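Antitoxin RnlB (Escherichia coli, PDB 6Y2P) is the labile antitoxin of a type II toxin-antitoxin system and inhibits the endonuclease activity of its cognate toxin RnlA, but not that of LsoA. Local coordinates at residues D51-A55 against N56-W60. Residues are numbered along the deposited sequence; the frame is centred on the assembly and turned at random.
Sequences DLLCA and NGPEW
In Leu53, chi1 of 171° sets CG anti to the backbone N, and chi2 of 70° then swings CD1 onto Gly57 C and Pro58 N, in the chain that leaves the helix. In Leu52, CG is anti to the carbonyl carbon and beside the backbone N (chi1 -47°), and the side chain runs alongside that of Asn56, pointing the same way. Leu52 CD1 lies 3.5 Å from Asn56 ND2, so the leucine flanks the amide with carbon. Leu53 CD1 packs 4.1 Å from Pro58 CB.

The backbone makes one short helical turn, 53-56, between strands 46-51 and 63-69. Leu52 takes the N-cap position. Its carbonyl O receives Asn56 N at 2.7 Å and also Ala55 N at 2.8 Å, so two donors grip one acceptor. Gly57 N reaches Leu53 O at 2.7 Å. Gly57 is the first residue to leave helical geometry, with positive phi. Pro58 follows as the centre of an inverse gamma turn.

At the start of the turn, Asp51 OD1 accepts Leu53 N at 2.9 Å, from above the carboxylate plane. This is an Asx turn. The same oxygen forms a salt bridge with Arg62, which ties the turn to the chain entering the next strand. Asn56 ND2 bonds to Asn61 O and to the backbone of another protein chain. Outside the two segments, Glu59 OE2 forms a salt bridge with a basic side chain of another protein chain.

Main-chain bonds, leucine packing and Asp51 thus hold the turn, while Asn56 ND2 serves both its own chain and the other protein. Asn61 O and the Leu52 side chain probably help keep the Asn56 amide in place, so the turn probably presents Asn56 and Glu59 for binding between proteins.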
ATOM      1  N   ASP C  51      -6.317 -13.649 -27.518  1.00 64.74           N
ATOM      2  CA  ASP C  51      -5.342 -13.981 -26.477  1.00 67.66           C
ATOM      3  C   ASP C  51      -4.464 -12.756 -26.189  1.00 74.51           C
ATOM      4  O   ASP C  51      -3.672 -12.339 -27.036  1.00 87.96           O
ATOM      5  CB  ASP C  51      -4.483 -15.169 -26.906  1.00 72.95           C
ATOM      6  CG  ASP C  51      -3.364 -15.470 -25.925  1.00 75.01           C
ATOM      7  OD1 ASP C  51      -3.284 -14.807 -24.859  1.00 71.10           O
ATOM      8  OD2 ASP C  51      -2.585 -16.395 -26.194  1.00 76.27           O
ATOM      9  N   LEU C  52      -4.577 -12.177 -24.996  1.00 67.76           N
ATOM     10  CA  LEU C  52      -3.854 -10.942 -24.733  1.00 62.11           C
ATOM     11  C   LEU C  52      -2.616 -11.132 -23.858  1.00 67.39           C
ATOM     12  O   LEU C  52      -2.117 -10.141 -23.276  1.00 57.26           O
ATOM     13  CB  LEU C  52      -4.799  -9.920 -24.108  1.00 55.82           C
ATOM     14  CG  LEU C  52      -6.173  -9.739 -24.778  1.00 61.71           C
ATOM     15  CD1 LEU C  52      -7.091  -8.816 -23.951  1.00 58.94           C
ATOM     16  CD2 LEU C  52      -6.017  -9.153 -26.171  1.00 67.21           C
ATOM     17  N   LEU C  53      -2.059 -12.355 -23.831  1.00 63.10           N
ATOM     18  CA  LEU C  53      -0.999 -12.699 -22.877  1.00 63.12           C
ATOM     19  C   LEU C  53       0.142 -11.680 -22.884  1.00 69.15           C
ATOM     20  O   LEU C  53       0.573 -11.211 -21.823  1.00 72.77           O
ATOM     21  CB  LEU C  53      -0.447 -14.089 -23.173  1.00 64.71           C
ATOM     22  CG  LEU C  53       0.810 -14.402 -22.348  1.00 60.60           C
ATOM     23  CD1 LEU C  53       0.377 -14.572 -20.921  1.00 59.80           C
ATOM     24  CD2 LEU C  53       1.627 -15.605 -22.829  1.00 63.76           C
ATOM     25  N   CYS C  54       0.617 -11.287 -24.070  1.00 68.81           N
ATOM     26  CA  CYS C  54       1.778 -10.407 -24.081  1.00 68.64           C
ATOM     27  C   CYS C  54       1.438  -8.968 -23.701  1.00 67.94           C
ATOM     28  O   CYS C  54       2.328  -8.228 -23.264  1.00 58.22           O
ATOM     29  CB  CYS C  54       2.405 -10.379 -25.482  1.00 63.25           C
ATOM     30  SG  CYS C  54       3.187 -11.956 -26.021  1.00 72.70           S
ATOM     31  N   ALA C  55       0.164  -8.612 -23.639  1.00 61.17           N
ATOM     32  CA  ALA C  55      -0.142  -7.295 -23.127  1.00 61.34           C
ATOM     33  C   ALA C  55      -0.627  -7.344 -21.691  1.00 67.17           C
ATOM     34  O   ALA C  55      -0.398  -6.403 -20.918  1.00 59.25           O
ATOM     35  CB  ALA C  55      -1.206  -6.634 -24.002  1.00 66.93           C
ATOM     36  N   ASN C  56      -1.238  -8.467 -21.317  1.00 69.39           N
ATOM     37  CA  ASN C  56      -1.924  -8.584 -20.056  1.00 61.96           C
ATOM     38  C   ASN C  56      -1.251  -9.509 -19.056  1.00 59.49           C
ATOM     39  O   ASN C  56      -1.582  -9.449 -17.875  1.00 58.20           O
ATOM     40  CB  ASN C  56      -3.353  -9.046 -20.344  1.00 59.48           C
ATOM     41  CG  ASN C  56      -4.291  -7.858 -20.630  1.00 61.74           C
ATOM     42  OD1 ASN C  56      -3.872  -6.680 -20.563  1.00 58.22           O
ATOM     43  ND2 ASN C  56      -5.557  -8.151 -20.909  1.00 53.30           N
ATOM     44  N   GLY C  57      -0.230 -10.251 -19.449  1.00 59.49           N
ATOM     45  CA  GLY C  57       0.313 -11.264 -18.575  1.00 65.16           C
ATOM     46  C   GLY C  57      -0.615 -12.465 -18.450  1.00 66.26           C
ATOM     47  O   GLY C  57      -1.722 -12.489 -19.008  1.00 59.04           O
ATOM     48  N   PRO C  58      -0.201 -13.476 -17.679  1.00 69.63           N
ATOM     49  CA  PRO C  58      -1.035 -14.678 -17.494  1.00 74.12           C
ATOM     50  C   PRO C  58      -2.131 -14.459 -16.448  1.00 72.55           C
ATOM     51  O   PRO C  58      -2.145 -15.089 -15.386  1.00 72.09           O
ATOM     52  CB  PRO C  58      -0.001 -15.713 -17.049  1.00 70.20           C
ATOM     53  CG  PRO C  58       0.892 -14.902 -16.171  1.00 73.86           C
ATOM     54  CD  PRO C  58       0.912 -13.464 -16.717  1.00 72.40           C
ATOM     55  N   GLU C  59      -3.052 -13.532 -16.740  1.00 60.81           N
ATOM     56  CA  GLU C  59      -4.017 -13.021 -15.781  1.00 58.66           C
ATOM     57  C   GLU C  59      -5.411 -13.571 -16.076  1.00 69.87           C
ATOM     58  O   GLU C  59      -5.630 -14.254 -17.081  1.00 72.13           O
ATOM     59  CB  GLU C  59      -4.019 -11.492 -15.789  1.00 53.69           C
ATOM     60  CG  GLU C  59      -2.967 -10.883 -14.869  1.00 59.18           C
ATOM     61  CD  GLU C  59      -3.229 -11.255 -13.412  1.00 67.72           C
ATOM     62  OE1 GLU C  59      -4.381 -11.635 -13.102  1.00 71.48           O
ATOM     63  OE2 GLU C  59      -2.296 -11.194 -12.584  1.00 68.98           O
ATOM     64  N   TRP C  60      -6.366 -13.245 -15.190  1.00 59.26           N
ATOM     65  CA  TRP C  60      -7.714 -13.793 -15.295  1.00 61.31           C
ATOM     66  C   TRP C  60      -8.487 -13.236 -16.486  1.00 67.08           C
ATOM     67  O   TRP C  60      -9.523 -13.808 -16.857  1.00 74.26           O
ATOM     68  CB  TRP C  60      -8.489 -13.548 -14.001  1.00 68.58           C
ATOM     69  CG  TRP C  60      -8.500 -12.116 -13.582  1.00 67.07           C
ATOM     70  CD1 TRP C  60      -7.607 -11.488 -12.750  1.00 67.29           C
ATOM     71  CD2 TRP C  60      -9.438 -11.117 -13.990  1.00 66.75           C
ATOM     72  NE1 TRP C  60      -7.948 -10.156 -12.607  1.00 68.34           N
ATOM     73  CE2 TRP C  60      -9.064  -9.907 -13.363  1.00 63.53           C
ATOM     74  CE3 TRP C  60     -10.565 -11.130 -14.814  1.00 69.44           C
ATOM     75  CZ2 TRP C  60      -9.770  -8.739 -13.540  1.00 67.48           C
ATOM     76  CZ3 TRP C  60     -11.271  -9.962 -14.978  1.00 71.55           C
ATOM     77  CH2 TRP C  60     -10.871  -8.783 -14.350  1.00 70.95           C
TER